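Local coordinates for C-domain type II peptide synthetase (PDB 4ZNM), which is a condensation-domain protein of a type II peptide synthetase system, with a fold related to the CoA-dependent acyltransferases, at residues W244-V249 with L398-G403. Numbering follows the deposited sequence.
Sequences WQRFAV and LSQAEG
W244 and Q400 form an antiparallel hydrogen-bonded pair, a single beta bridge by which the loop after strand 388-392 crosses onto an edge strand, 242-249, of a five-stranded mixed sheet in the condensation-domain fold. W244 N donates to Q400 O (2.9 Å) and Q400 N returns a bond to W244 O (2.9 Å), both near-straight. Two residues along, at R246 and L398, a side chain takes over from backbone pairing: R246 NE reaches L398 O at 3.2 Å, with that oxygen lying in the guanidinium plane. The bend at chi2 (-79°) folds the arginine back along the strand and brings one guanidinium face under W244 CB, which lies off toward the rim. R246 NH2 packs 3.5 Å from Q400 CB and forms a salt bridge with E125 of helix 110-125, while R246 NH1 bonds to S425 OG on strand 422-429. The indole edge lies beside Q400 CG and the backbone of G403, and W244 NE1 bonds to S404 O. The solvent side, with exposed L398 and S399, is looser: S399 CB touches W244 O locally at 3.3 Å, but Q245 points away from the loop, its NE2 bonding to Y428 OH and its side chain touching helix 435-454. Q400 NE2 bonds to N122 O, while Q400 OE1 accepts E402 N at 3.1 Å.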
ATOM      1  N   TRP A 244      -8.102  10.776  -1.821  1.00 19.90           N
ATOM      2  CA  TRP A 244      -6.814  10.493  -2.397  1.00 19.87           C
ATOM      3  C   TRP A 244      -6.531  11.512  -3.488  1.00 21.24           C
ATOM      4  O   TRP A 244      -7.413  11.814  -4.314  1.00 25.14           O
ATOM      5  CB  TRP A 244      -6.774   9.082  -2.975  1.00 24.96           C
ATOM      6  CG  TRP A 244      -6.908   8.011  -1.957  1.00 19.40           C
ATOM      7  CD1 TRP A 244      -8.072   7.461  -1.468  1.00 20.68           C
ATOM      8  CD2 TRP A 244      -5.836   7.341  -1.278  1.00 19.41           C
ATOM      9  NE1 TRP A 244      -7.772   6.484  -0.544  1.00 19.05           N
ATOM     10  CE2 TRP A 244      -6.417   6.402  -0.405  1.00 18.90           C
ATOM     11  CE3 TRP A 244      -4.445   7.451  -1.322  1.00 20.20           C
ATOM     12  CZ2 TRP A 244      -5.661   5.581   0.383  1.00 23.89           C
ATOM     13  CZ3 TRP A 244      -3.708   6.635  -0.525  1.00 25.04           C
ATOM     14  CH2 TRP A 244      -4.311   5.712   0.320  1.00 23.93           C
ATOM     15  N   GLN A 245      -5.321  12.072  -3.464  1.00 28.11           N
ATOM     16  CA  GLN A 245      -4.834  12.920  -4.557  1.00 21.65           C
ATOM     17  C   GLN A 245      -3.697  12.194  -5.240  1.00 25.20           C
ATOM     18  O   GLN A 245      -2.781  11.704  -4.584  1.00 25.06           O
ATOM     19  CB  GLN A 245      -4.399  14.294  -4.039  1.00 24.66           C
ATOM     20  CG  GLN A 245      -5.624  15.133  -3.603  1.00 27.43           C
ATOM     21  CD  GLN A 245      -5.279  16.527  -3.122  1.00 30.44           C
ATOM     22  OE1 GLN A 245      -4.324  17.149  -3.605  1.00 34.07           O
ATOM     23  NE2 GLN A 245      -6.062  17.030  -2.150  1.00 26.10           N
ATOM     24  N   ARG A 246      -3.766  12.121  -6.562  1.00 23.90           N
ATOM     25  CA  ARG A 246      -2.819  11.328  -7.351  1.00 24.01           C
ATOM     26  C   ARG A 246      -1.802  12.250  -7.948  1.00 26.30           C
ATOM     27  O   ARG A 246      -2.130  13.374  -8.265  1.00 30.34           O
ATOM     28  CB  ARG A 246      -3.516  10.591  -8.478  1.00 33.45           C
ATOM     29  CG  ARG A 246      -4.847  10.056  -8.113  1.00 36.12           C
ATOM     30  CD  ARG A 246      -4.737   8.789  -7.330  1.00 39.32           C
ATOM     31  NE  ARG A 246      -6.087   8.289  -7.108  1.00 46.49           N
ATOM     32  CZ  ARG A 246      -6.399   7.344  -6.239  1.00 36.67           C
ATOM     33  NH1 ARG A 246      -5.455   6.788  -5.495  1.00 35.38           N
ATOM     34  NH2 ARG A 246      -7.655   6.980  -6.118  1.00 41.51           N
ATOM     35  N   PHE A 247      -0.574  11.794  -8.083  1.00 31.06           N
ATOM     36  CA  PHE A 247       0.450  12.594  -8.736  1.00 31.00           C
ATOM     37  C   PHE A 247       1.462  11.683  -9.406  1.00 31.64           C
ATOM     38  O   PHE A 247       1.470  10.464  -9.194  1.00 27.76           O
ATOM     39  CB  PHE A 247       1.141  13.525  -7.736  1.00 32.36           C
ATOM     40  CG  PHE A 247       1.911  12.811  -6.683  1.00 31.44           C
ATOM     41  CD1 PHE A 247       1.292  12.409  -5.523  1.00 28.41           C
ATOM     42  CD2 PHE A 247       3.264  12.549  -6.845  1.00 31.95           C
ATOM     43  CE1 PHE A 247       2.000  11.750  -4.523  1.00 31.97           C
ATOM     44  CE2 PHE A 247       3.987  11.900  -5.828  1.00 33.17           C
ATOM     45  CZ  PHE A 247       3.345  11.497  -4.679  1.00 31.25           C
ATOM     46  N   ALA A 248       2.303  12.289 -10.231  1.00 39.68           N
ATOM     47  CA  ALA A 248       3.319  11.560 -10.984  1.00 45.06           C
ATOM     48  C   ALA A 248       4.572  12.391 -11.000  1.00 45.21           C
ATOM     49  O   ALA A 248       4.518  13.623 -11.119  1.00 51.59           O
ATOM     50  CB  ALA A 248       2.870  11.288 -12.353  1.00 41.30           C
ATOM     51  N   VAL A 249       5.708  11.736 -10.844  1.00 34.51           N
ATOM     52  CA  VAL A 249       6.938  12.470 -10.923  1.00 42.90           C
ATOM     53  C   VAL A 249       7.310  12.492 -12.394  1.00 53.63           C
ATOM     54  O   VAL A 249       7.640  11.463 -12.986  1.00 38.98           O
ATOM     55  CB  VAL A 249       8.002  11.886 -10.025  1.00 38.94           C
ATOM     56  CG1 VAL A 249       9.243  12.758 -10.050  1.00 41.89           C
ATOM     57  CG2 VAL A 249       7.479  11.833  -8.632  1.00 36.00           C
ATOM     58  N   LEU A 398      -6.580  10.957 -11.712  1.00 32.85           N
ATOM     59  CA  LEU A 398      -7.898  11.292 -11.225  1.00 40.34           C
ATOM     60  C   LEU A 398      -7.941  11.142  -9.721  1.00 36.92           C
ATOM     61  O   LEU A 398      -7.784  10.042  -9.200  1.00 34.79           O
ATOM     62  CB  LEU A 398      -8.938  10.369 -11.866  1.00 48.41           C
ATOM     63  CG  LEU A 398     -10.285  10.914 -12.305  1.00 57.07           C
ATOM     64  CD1 LEU A 398     -10.169  12.211 -13.069  1.00 53.25           C
ATOM     65  CD2 LEU A 398     -10.931   9.867 -13.178  1.00 66.82           C
ATOM     66  N   SER A 399      -8.196  12.233  -9.031  1.00 31.42           N
ATOM     67  CA  SER A 399      -8.348  12.168  -7.591  1.00 35.00           C
ATOM     68  C   SER A 399      -9.705  11.542  -7.190  1.00 32.00           C
ATOM     69  O   SER A 399     -10.629  11.365  -8.005  1.00 28.44           O
ATOM     70  CB  SER A 399      -8.177  13.561  -6.987  1.00 49.71           C
ATOM     71  OG  SER A 399      -9.330  14.347  -7.200  1.00 65.97           O
ATOM     72  N   GLN A 400      -9.785  11.170  -5.921  1.00 28.39           N
ATOM     73  CA  GLN A 400     -10.877  10.364  -5.400  1.00 30.04           C
ATOM     74  C   GLN A 400     -11.360  11.029  -4.131  1.00 27.54           C
ATOM     75  O   GLN A 400     -10.585  11.192  -3.181  1.00 27.84           O
ATOM     76  CB  GLN A 400     -10.411   8.925  -5.115  1.00 36.15           C
ATOM     77  CG  GLN A 400     -11.287   8.126  -4.154  1.00 48.53           C
ATOM     78  CD  GLN A 400     -12.509   7.609  -4.836  1.00 41.99           C
ATOM     79  OE1 GLN A 400     -13.624   8.149  -4.687  1.00 42.29           O
ATOM     80  NE2 GLN A 400     -12.310   6.575  -5.630  1.00 29.18           N
ATOM     81  N   ALA A 401     -12.639  11.402  -4.111  1.00 27.33           N
ATOM     82  CA  ALA A 401     -13.211  12.084  -2.959  1.00 27.49           C
ATOM     83  C   ALA A 401     -13.465  11.125  -1.792  1.00 26.69           C
ATOM     84  O   ALA A 401     -13.409  11.528  -0.648  1.00 26.90           O
ATOM     85  CB  ALA A 401     -14.488  12.769  -3.353  1.00 73.37           C
ATOM     86  N   GLU A 402     -13.734   9.854  -2.092  1.00 25.81           N
ATOM     87  CA  GLU A 402     -14.092   8.874  -1.074  1.00 25.01           C
ATOM     88  C   GLU A 402     -13.732   7.467  -1.513  1.00 28.24           C
ATOM     89  O   GLU A 402     -14.496   6.824  -2.233  1.00 30.95           O
ATOM     90  CB  GLU A 402     -15.589   8.932  -0.756  1.00 46.72           C
ATOM     91  CG  GLU A 402     -15.965   8.076   0.465  1.00 56.83           C
ATOM     92  CD  GLU A 402     -17.205   8.580   1.211  1.00 64.55           C
ATOM     93  OE1 GLU A 402     -18.172   9.006   0.527  1.00 56.81           O
ATOM     94  OE2 GLU A 402     -17.207   8.543   2.479  1.00 72.33           O
ATOM     95  N   GLY A 403     -12.570   6.992  -1.065  1.00 25.40           N
ATOM     96  CA  GLY A 403     -11.991   5.765  -1.574  1.00 21.21           C
ATOM     97  C   GLY A 403     -11.514   4.829  -0.511  1.00 24.15           C
ATOM     98  O   GLY A 403     -12.057   4.812   0.609  1.00 24.26           O
TER